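Local coordinates for protein Maltose/maltodextrin transport permease homologue (PDB 6FFL) that binds maltotriose through its fused periplasmic-type solute-binding domain (MalE) and, as a whole permease, probably takes part in maltose and maltodextrin transport, at residues 79-90 against 102-110; 135-143 against 202-210. One frame throughout, in Å; residues are numbered along the deposited sequence.

Contact 1 (79-90 against 102-110); sequences RPLDEVLGSDYF and DGKHYMIGD
The backbones of Leu81 and His105 meet through one hydrogen bond, Leu81 N to His105 O at 2.8 Å, and beside this bond a water donates to both Arg79 O and Tyr106 O. Asp82 CG lies beside its own backbone N and anti to the carbonyl carbon (chi1 -58°), which brings both carboxylate oxygens to His105. OD1 uses its syn lone pair to accept from the backbone N of His105, at 2.8 Å and nearly straight (174°). OD2 accepts from ND1 at the imidazole edge at 2.8 Å, a His-carboxylate hydrogen bond. That bond and the Phe90 stack set the ring's rotation; the bond to N ties the backbone. The two rings stack near-parallel, with centroids 3.9 Å apart and planes at 8°. Tyr89 CD1 covers the opposite face of Phe90. The carboxylate may polarise the imidazole. Pro80 CG lies 3.8 Å from Tyr106 CE1, and Leu81 CD1 rests against Tyr106 C and Met107 N. Ile108 CG1 reaches the edge of the Tyr89 ring, 3.5 Å from Tyr89 OH; that hydroxyl is hydrogen-bonded to Thr295 OG1. The Met107 side chain is about 9 Å from a glucose unit of the bound sugar. Within the solute-binding domain, short helices 82-85 and 87-90 thus lie against strand 104-109 of the mixed sheet, which pairs with strand 266-274. Helix 281-294 touches Val84 and Ile108, and helix 69-74 packs on Tyr106.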
loop_
_atom_site.group_PDB
_atom_site.type_symbol
_atom_site.label_atom_id
_atom_site.label_comp_id
_atom_site.label_asym_id
_atom_site.label_seq_id
_atom_site.Cartn_x
_atom_site.Cartn_y
_atom_site.Cartn_z
ATOM N N ARG A 79 20.738 -0.074 7.331
ATOM C CA ARG A 79 21.660 -1.141 7.738
ATOM C C ARG A 79 21.098 -2.516 7.382
ATOM O O ARG A 79 19.899 -2.754 7.554
ATOM C CB ARG A 79 21.900 -1.100 9.242
ATOM C CG ARG A 79 22.406 0.227 9.764
ATOM C CD ARG A 79 22.460 0.232 11.288
ATOM N NE ARG A 79 23.259 1.359 11.766
ATOM C CZ ARG A 79 24.483 1.257 12.262
ATOM N NH1 ARG A 79 25.058 0.064 12.387
ATOM N NH2 ARG A 79 25.122 2.351 12.652
ATOM N N PRO A 80 21.920 -3.446 6.896
ATOM C CA PRO A 80 21.461 -4.839 6.799
ATOM C C PRO A 80 21.106 -5.337 8.190
ATOM O O PRO A 80 21.818 -5.061 9.154
ATOM C CB PRO A 80 22.676 -5.588 6.234
ATOM C CG PRO A 80 23.599 -4.535 5.721
ATOM C CD PRO A 80 23.337 -3.299 6.520
ATOM N N LEU A 81 19.984 -6.054 8.293
ATOM C CA LEU A 81 19.486 -6.504 9.590
ATOM C C LEU A 81 19.926 -7.914 9.949
ATOM O O LEU A 81 19.725 -8.338 11.093
ATOM C CB LEU A 81 17.952 -6.437 9.615
ATOM C CG LEU A 81 17.416 -5.021 9.450
ATOM C CD1 LEU A 81 15.899 -5.024 9.405
ATOM C CD2 LEU A 81 17.948 -4.113 10.562
ATOM N N ASP A 82 20.516 -8.641 9.002
ATOM C CA ASP A 82 20.857 -10.044 9.221
ATOM C C ASP A 82 21.760 -10.226 10.435
ATOM O O ASP A 82 21.520 -11.096 11.278
ATOM C CB ASP A 82 21.512 -10.594 7.959
ATOM C CG ASP A 82 20.610 -10.452 6.749
ATOM O OD1 ASP A 82 20.618 -9.367 6.109
ATOM O OD2 ASP A 82 19.862 -11.412 6.472
ATOM N N GLU A 83 22.807 -9.413 10.540
ATOM C CA GLU A 83 23.706 -9.504 11.682
ATOM C C GLU A 83 23.101 -8.872 12.929
ATOM O O GLU A 83 23.440 -9.273 14.050
ATOM C CB GLU A 83 25.045 -8.841 11.343
ATOM C CG GLU A 83 25.564 -9.121 9.923
ATOM C CD GLU A 83 24.897 -8.261 8.845
ATOM O OE1 GLU A 83 24.030 -7.427 9.191
ATOM O OE2 GLU A 83 25.236 -8.426 7.651
ATOM N N VAL A 84 22.209 -7.898 12.752
ATOM C CA VAL A 84 21.582 -7.221 13.884
ATOM C C VAL A 84 20.638 -8.166 14.619
ATOM O O VAL A 84 20.681 -8.282 15.849
ATOM C CB VAL A 84 20.842 -5.960 13.402
ATOM C CG1 VAL A 84 20.048 -5.336 14.540
ATOM C CG2 VAL A 84 21.828 -4.956 12.806
ATOM N N LEU A 85 19.764 -8.845 13.875
ATOM C CA LEU A 85 18.715 -9.672 14.463
ATOM C C LEU A 85 19.005 -11.170 14.419
ATOM O O LEU A 85 18.366 -11.925 15.161
ATOM C CB LEU A 85 17.376 -9.391 13.762
ATOM C CG LEU A 85 16.933 -7.925 13.826
ATOM C CD1 LEU A 85 15.714 -7.672 12.970
ATOM C CD2 LEU A 85 16.682 -7.504 15.268
ATOM N N GLY A 86 19.937 -11.616 13.589
ATOM C CA GLY A 86 20.210 -13.043 13.452
ATOM C C GLY A 86 19.330 -13.713 12.413
ATOM O O GLY A 86 18.220 -13.277 12.113
ATOM N N SER A 87 19.837 -14.826 11.869
ATOM C CA SER A 87 19.109 -15.548 10.826
ATOM C C SER A 87 17.894 -16.283 11.385
ATOM O O SER A 87 16.839 -16.331 10.739
ATOM C CB SER A 87 20.043 -16.527 10.118
ATOM O OG SER A 87 19.345 -17.688 9.698
ATOM N N ASP A 88 18.018 -16.872 12.577
ATOM C CA ASP A 88 16.863 -17.524 13.185
ATOM C C ASP A 88 15.710 -16.550 13.414
ATOM O O ASP A 88 14.560 -16.980 13.539
ATOM C CB ASP A 88 17.268 -18.191 14.500
ATOM C CG ASP A 88 18.075 -19.460 14.281
ATOM O OD1 ASP A 88 17.924 -20.093 13.212
ATOM O OD2 ASP A 88 18.864 -19.823 15.179
ATOM N N TYR A 89 15.991 -15.249 13.464
ATOM C CA TYR A 89 14.924 -14.268 13.595
ATOM C C TYR A 89 13.993 -14.306 12.387
ATOM O O TYR A 89 12.770 -14.394 12.536
ATOM C CB TYR A 89 15.529 -12.873 13.780
ATOM C CG TYR A 89 14.520 -11.756 13.848
ATOM C CD1 TYR A 89 14.166 -11.048 12.705
ATOM C CD2 TYR A 89 13.924 -11.398 15.054
ATOM C CE1 TYR A 89 13.238 -10.029 12.756
ATOM C CE2 TYR A 89 12.993 -10.374 15.115
ATOM C CZ TYR A 89 12.655 -9.695 13.965
ATOM O OH TYR A 89 11.737 -8.669 14.006
ATOM N N PHE A 90 14.555 -14.247 11.175
ATOM C CA PHE A 90 13.721 -14.032 9.997
ATOM C C PHE A 90 12.887 -15.254 9.630
ATOM O O PHE A 90 11.826 -15.093 9.016
ATOM C CB PHE A 90 14.592 -13.583 8.820
ATOM C CG PHE A 90 15.034 -12.148 8.939
ATOM C CD1 PHE A 90 14.152 -11.120 8.659
ATOM C CD2 PHE A 90 16.307 -11.836 9.390
ATOM C CE1 PHE A 90 14.526 -9.798 8.802
ATOM C CE2 PHE A 90 16.694 -10.508 9.534
ATOM C CZ PHE A 90 15.795 -9.494 9.241
ATOM N N ASP A 102 19.580 -7.845 -2.791
ATOM C CA ASP A 102 21.037 -7.963 -2.815
ATOM C C ASP A 102 21.509 -8.969 -1.771
ATOM O O ASP A 102 22.542 -8.781 -1.127
ATOM C CB ASP A 102 21.689 -6.590 -2.604
ATOM C CG ASP A 102 23.143 -6.541 -3.048
ATOM O OD1 ASP A 102 23.575 -7.409 -3.835
ATOM O OD2 ASP A 102 23.857 -5.622 -2.586
ATOM N N GLY A 103 20.714 -10.017 -1.558
ATOM C CA GLY A 103 21.060 -11.075 -0.637
ATOM C C GLY A 103 20.922 -10.753 0.832
ATOM O O GLY A 103 21.312 -11.581 1.660
ATOM N N LYS A 104 20.372 -9.594 1.193
ATOM C CA LYS A 104 20.289 -9.188 2.589
ATOM C C LYS A 104 18.877 -8.738 2.938
ATOM O O LYS A 104 18.064 -8.410 2.064
ATOM C CB LYS A 104 21.269 -8.049 2.910
ATOM C CG LYS A 104 22.740 -8.442 2.761
ATOM C CD LYS A 104 23.658 -7.225 2.744
ATOM C CE LYS A 104 24.911 -7.485 1.913
ATOM N NZ LYS A 104 25.980 -6.475 2.168
ATOM N N HIS A 105 18.611 -8.691 4.245
ATOM C CA HIS A 105 17.337 -8.221 4.789
ATOM C C HIS A 105 17.499 -6.784 5.272
ATOM O O HIS A 105 18.196 -6.540 6.257
ATOM C CB HIS A 105 16.877 -9.088 5.959
ATOM C CG HIS A 105 16.430 -10.464 5.579
ATOM N ND1 HIS A 105 17.190 -11.586 5.832
ATOM C CD2 HIS A 105 15.286 -10.907 5.004
ATOM C CE1 HIS A 105 16.541 -12.659 5.413
ATOM N NE2 HIS A 105 15.384 -12.276 4.908
ATOM N N TYR A 106 16.813 -5.839 4.627
ATOM C CA TYR A 106 16.895 -4.455 5.069
ATOM C C TYR A 106 15.654 -3.987 5.820
ATOM O O TYR A 106 15.651 -2.866 6.340
ATOM C CB TYR A 106 17.157 -3.524 3.866
ATOM C CG TYR A 106 18.557 -3.683 3.286
ATOM C CD1 TYR A 106 19.650 -3.069 3.882
ATOM C CD2 TYR A 106 18.772 -4.439 2.141
ATOM C CE1 TYR A 106 20.936 -3.207 3.348
ATOM C CE2 TYR A 106 20.045 -4.591 1.608
ATOM C CZ TYR A 106 21.113 -3.973 2.211
ATOM O OH TYR A 106 22.367 -4.128 1.672
ATOM N N MET A 107 14.608 -4.813 5.901
ATOM C CA MET A 107 13.339 -4.386 6.466
ATOM C C MET A 107 12.674 -5.569 7.157
ATOM O O MET A 107 12.759 -6.697 6.666
ATOM C CB MET A 107 12.414 -3.833 5.369
ATOM C CG MET A 107 10.990 -3.636 5.816
ATOM S SD MET A 107 9.895 -3.009 4.528
ATOM C CE MET A 107 10.512 -1.331 4.316
ATOM N N ILE A 108 12.005 -5.317 8.282
ATOM C CA ILE A 108 11.116 -6.319 8.865
ATOM C C ILE A 108 9.761 -5.673 9.125
ATOM O O ILE A 108 9.668 -4.664 9.840
ATOM C CB ILE A 108 11.683 -6.952 10.152
ATOM C CG1 ILE A 108 10.618 -7.838 10.792
ATOM C CG2 ILE A 108 12.161 -5.889 11.150
ATOM C CD1 ILE A 108 10.407 -9.128 10.028
ATOM N N GLY A 109 8.715 -6.258 8.546
ATOM C CA GLY A 109 7.372 -5.753 8.722
ATOM C C GLY A 109 6.632 -6.433 9.858
ATOM O O GLY A 109 6.939 -7.563 10.235
ATOM N N ASP A 110 5.647 -5.708 10.397
ATOM C CA ASP A 110 4.834 -6.213 11.491
ATOM C C ASP A 110 3.553 -6.877 11.011
ATOM O O ASP A 110 2.845 -7.488 11.820
ATOM C CB ASP A 110 4.512 -5.079 12.478
ATOM C CG ASP A 110 3.940 -3.828 11.805
ATOM O OD1 ASP A 110 4.113 -3.639 10.579
ATOM O OD2 ASP A 110 3.321 -3.012 12.529
HETATM O O HOH W 1 17.537 -1.648 8.007
#

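Contact 2 (135-143 against 202-210); sequences LIELGKKMT and KLRDQDKII
Ile209 places CG1 between its own backbone N and carbonyl carbon (chi1 70°), and this sends CD1 toward the backbone of Leu135 and Ile136 while CG2 settles against Gly139 and Lys140. Ile136 has CG2 anti to its backbone N, with CG1 beside that N (chi1 -70°). CG2 therefore meets the Asp207 carboxylate, 3.6 Å from Asp207 CG, and CG1 faces Leu203 CD2 at 3.8 Å. Ile209 CG2 comes within 3.5 Å of Lys140 N. Gly139 has no side chain, and its CA comes within 5.5 Å of Ile209 CA. Lys140, extended beyond CG, crosses over Ile209 and Asp207 at a slant. Its CG touches Ile209 CG2, its CE lies 3.7 Å from Asp207 OD1, and its NZ makes a long salt bridge to the same oxygen. The firmer partner of Asp207 is Lys202, within its own segment. Lys202 gives NZ to the syn lone pair of Asp207 OD2 at 3.0 Å, with a weak second bond to OD1. Thr143 OG1 lies against Ile209 CA and CG2 against Lys208 O; OG1 also donates to Gly139 O at 2.6 Å and is hydrogen-bonded to Gly156 N. The contact joins helix 132-142 to the turn after helix 191-205, where the backbone of Ile209 is hydrogen-bonded to Leu157 of strand 157-158. No hydrogen bond joins the two segments. The contact is mainly apolar, with one buried carboxylate. Lys140 NZ and Lys202 NZ, 6.4 Å apart, share the Asp207 carboxylate, which probably stays ionised.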
loop_
_atom_site.group_PDB
_atom_site.type_symbol
_atom_site.label_atom_id
_atom_site.label_comp_id
_atom_site.label_asym_id
_atom_site.label_seq_id
_atom_site.Cartn_x
_atom_site.Cartn_y
_atom_site.Cartn_z
ATOM N N LEU A 135 -19.610 -4.824 -12.383
ATOM C CA LEU A 135 -19.173 -3.638 -11.652
ATOM C C LEU A 135 -19.733 -2.369 -12.280
ATOM O O LEU A 135 -20.210 -1.469 -11.574
ATOM C CB LEU A 135 -17.646 -3.592 -11.613
ATOM C CG LEU A 135 -17.018 -2.298 -11.097
ATOM C CD1 LEU A 135 -17.228 -2.230 -9.608
ATOM C CD2 LEU A 135 -15.529 -2.280 -11.436
ATOM N N ILE A 136 -19.728 -2.297 -13.610
ATOM C CA ILE A 136 -20.193 -1.086 -14.274
ATOM C C ILE A 136 -21.706 -0.968 -14.188
ATOM O O ILE A 136 -22.241 0.120 -13.945
ATOM C CB ILE A 136 -19.696 -1.065 -15.730
ATOM C CG1 ILE A 136 -18.180 -0.839 -15.729
ATOM C CG2 ILE A 136 -20.417 0.002 -16.517
ATOM C CD1 ILE A 136 -17.481 -1.288 -17.026
ATOM N N GLU A 137 -22.423 -2.073 -14.408
ATOM C CA GLU A 137 -23.880 -2.048 -14.313
ATOM C C GLU A 137 -24.332 -1.614 -12.923
ATOM O O GLU A 137 -25.203 -0.741 -12.778
ATOM C CB GLU A 137 -24.445 -3.430 -14.649
ATOM C CG GLU A 137 -24.928 -3.596 -16.083
ATOM C CD GLU A 137 -24.680 -5.001 -16.629
ATOM O OE1 GLU A 137 -24.668 -5.169 -17.869
ATOM O OE2 GLU A 137 -24.497 -5.937 -15.814
ATOM N N LEU A 138 -23.787 -2.251 -11.885
ATOM C CA LEU A 138 -24.105 -1.861 -10.517
ATOM C C LEU A 138 -23.651 -0.436 -10.233
ATOM O O LEU A 138 -24.376 0.343 -9.607
ATOM C CB LEU A 138 -23.446 -2.833 -9.540
ATOM C CG LEU A 138 -23.746 -2.709 -8.051
ATOM C CD1 LEU A 138 -25.248 -2.856 -7.789
ATOM C CD2 LEU A 138 -22.938 -3.763 -7.307
ATOM N N GLY A 139 -22.445 -0.082 -10.682
ATOM C CA GLY A 139 -21.948 1.267 -10.464
ATOM C C GLY A 139 -22.853 2.336 -11.050
ATOM O O GLY A 139 -23.032 3.399 -10.454
ATOM N N LYS A 140 -23.423 2.077 -12.232
ATOM C CA LYS A 140 -24.354 3.037 -12.818
ATOM C C LYS A 140 -25.615 3.160 -11.974
ATOM O O LYS A 140 -26.126 4.267 -11.771
ATOM C CB LYS A 140 -24.718 2.629 -14.246
ATOM C CG LYS A 140 -23.581 2.752 -15.262
ATOM C CD LYS A 140 -24.051 2.330 -16.658
ATOM C CE LYS A 140 -22.922 2.401 -17.677
ATOM N NZ LYS A 140 -23.370 1.913 -19.009
ATOM N N LYS A 141 -26.138 2.037 -11.479
ATOM C CA LYS A 141 -27.350 2.114 -10.668
ATOM C C LYS A 141 -27.088 2.827 -9.348
ATOM O O LYS A 141 -27.987 3.486 -8.812
ATOM C CB LYS A 141 -27.916 0.710 -10.428
ATOM C CG LYS A 141 -28.464 0.082 -11.700
ATOM C CD LYS A 141 -29.389 -1.079 -11.425
ATOM C CE LYS A 141 -28.698 -2.116 -10.577
ATOM N NZ LYS A 141 -29.344 -3.450 -10.706
ATOM N N MET A 142 -25.862 2.737 -8.835
ATOM C CA MET A 142 -25.493 3.321 -7.552
ATOM C C MET A 142 -25.028 4.771 -7.656
ATOM O O MET A 142 -24.752 5.390 -6.620
ATOM C CB MET A 142 -24.388 2.483 -6.908
ATOM C CG MET A 142 -24.824 1.121 -6.401
ATOM S SD MET A 142 -26.127 1.249 -5.158
ATOM C CE MET A 142 -26.826 -0.397 -5.226
ATOM N N THR A 143 -24.917 5.320 -8.869
ATOM C CA THR A 143 -24.557 6.717 -9.092
ATOM C C THR A 143 -25.850 7.501 -9.268
ATOM O O THR A 143 -26.594 7.268 -10.231
ATOM C CB THR A 143 -23.669 6.863 -10.327
ATOM O OG1 THR A 143 -22.537 5.989 -10.215
ATOM C CG2 THR A 143 -23.176 8.305 -10.472
ATOM N N LYS A 202 -12.659 5.162 -19.318
ATOM C CA LYS A 202 -14.036 4.779 -19.618
ATOM C C LYS A 202 -14.902 4.846 -18.366
ATOM O O LYS A 202 -16.036 5.334 -18.416
ATOM C CB LYS A 202 -14.056 3.375 -20.232
ATOM C CG LYS A 202 -15.431 2.809 -20.566
ATOM C CD LYS A 202 -15.272 1.485 -21.317
ATOM C CE LYS A 202 -16.610 0.836 -21.648
ATOM N NZ LYS A 202 -17.287 0.320 -20.425
ATOM N N LEU A 203 -14.381 4.370 -17.231
ATOM C CA LEU A 203 -15.126 4.477 -15.976
ATOM C C LEU A 203 -15.466 5.930 -15.656
ATOM O O LEU A 203 -16.561 6.223 -15.161
ATOM C CB LEU A 203 -14.321 3.866 -14.830
ATOM C CG LEU A 203 -14.046 2.359 -14.822
ATOM C CD1 LEU A 203 -13.227 1.973 -13.602
ATOM C CD2 LEU A 203 -15.334 1.563 -14.880
ATOM N N ARG A 204 -14.546 6.854 -15.950
ATOM C CA ARG A 204 -14.744 8.251 -15.579
ATOM C C ARG A 204 -15.628 8.990 -16.573
ATOM O O ARG A 204 -16.480 9.793 -16.171
ATOM C CB ARG A 204 -13.385 8.956 -15.453
ATOM C CG ARG A 204 -13.444 10.394 -14.927
ATOM C CD ARG A 204 -12.104 11.136 -15.135
ATOM N NE ARG A 204 -11.913 11.480 -16.542
ATOM C CZ ARG A 204 -10.819 12.054 -17.039
ATOM N NH1 ARG A 204 -9.808 12.364 -16.241
ATOM N NH2 ARG A 204 -10.745 12.324 -18.336
ATOM N N ASP A 205 -15.445 8.747 -17.869
ATOM C CA ASP A 205 -15.998 9.631 -18.890
ATOM C C ASP A 205 -17.143 9.023 -19.672
ATOM O O ASP A 205 -17.982 9.758 -20.191
ATOM C CB ASP A 205 -14.901 10.050 -19.878
ATOM C CG ASP A 205 -13.808 10.845 -19.214
ATOM O OD1 ASP A 205 -14.074 11.420 -18.132
ATOM O OD2 ASP A 205 -12.691 10.906 -19.770
ATOM N N GLN A 206 -17.198 7.700 -19.759
ATOM C CA GLN A 206 -18.215 7.011 -20.536
ATOM C C GLN A 206 -19.278 6.396 -19.631
ATOM O O GLN A 206 -20.463 6.726 -19.731
ATOM C CB GLN A 206 -17.528 5.948 -21.401
ATOM C CG GLN A 206 -18.424 5.131 -22.299
ATOM C CD GLN A 206 -17.608 4.244 -23.224
ATOM O OE1 GLN A 206 -16.479 4.584 -23.587
ATOM N NE2 GLN A 206 -18.165 3.096 -23.597
ATOM N N ASP A 207 -18.868 5.499 -18.739
ATOM C CA ASP A 207 -19.816 4.943 -17.783
ATOM C C ASP A 207 -20.175 5.964 -16.714
ATOM O O ASP A 207 -21.305 5.959 -16.217
ATOM C CB ASP A 207 -19.245 3.675 -17.158
ATOM C CG ASP A 207 -18.787 2.673 -18.202
ATOM O OD1 ASP A 207 -19.552 2.428 -19.155
ATOM O OD2 ASP A 207 -17.674 2.131 -18.058
ATOM N N LYS A 208 -19.233 6.846 -16.362
ATOM C CA LYS A 208 -19.456 7.929 -15.399
ATOM C C LYS A 208 -19.897 7.386 -14.042
ATOM O O LYS A 208 -20.857 7.864 -13.433
ATOM C CB LYS A 208 -20.459 8.955 -15.935
ATOM C CG LYS A 208 -20.192 9.402 -17.378
ATOM C CD LYS A 208 -21.507 9.797 -18.053
ATOM C CE LYS A 208 -21.480 11.225 -18.537
ATOM N NZ LYS A 208 -20.306 11.473 -19.409
ATOM N N ILE A 209 -19.165 6.386 -13.558
ATOM C CA ILE A 209 -19.434 5.804 -12.249
ATOM C C ILE A 209 -18.382 6.168 -11.209
ATOM O O ILE A 209 -18.563 5.821 -10.031
ATOM C CB ILE A 209 -19.603 4.270 -12.330
ATOM C CG1 ILE A 209 -18.284 3.565 -12.643
ATOM C CG2 ILE A 209 -20.638 3.909 -13.388
ATOM C CD1 ILE A 209 -18.352 2.066 -12.345
ATOM N N ILE A 210 -17.300 6.852 -11.594
ATOM C CA ILE A 210 -16.304 7.364 -10.650
ATOM C C ILE A 210 -16.216 8.877 -10.827
ATOM O O ILE A 210 -16.470 9.387 -11.929
ATOM C CB ILE A 210 -14.923 6.705 -10.850
ATOM C CG1 ILE A 210 -14.352 7.053 -12.227
ATOM C CG2 ILE A 210 -14.994 5.200 -10.665
ATOM C CD1 ILE A 210 -12.954 6.482 -12.475
#

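From the N terminus the chain reaches contact 1 first. After residues 79-90 and eleven more, the chain comes back as 102-110, so a short loop closes near one end of the molecule. The chain then leaves through strand 116-121 and enters helix 132-142. Contact 2 closes a longer loop, with 58 residues between 135-143 and 202-210. The two loops follow one another and neither nest nor cross. Contact 1 ties two short helices to the seven-stranded mixed sheet. Contact 2 ties helix 132-142 to the end of helix 191-205, beside the four-stranded sheet. Their centres are 46 Å apart, on opposite sides of the chain's centre, and they do not touch.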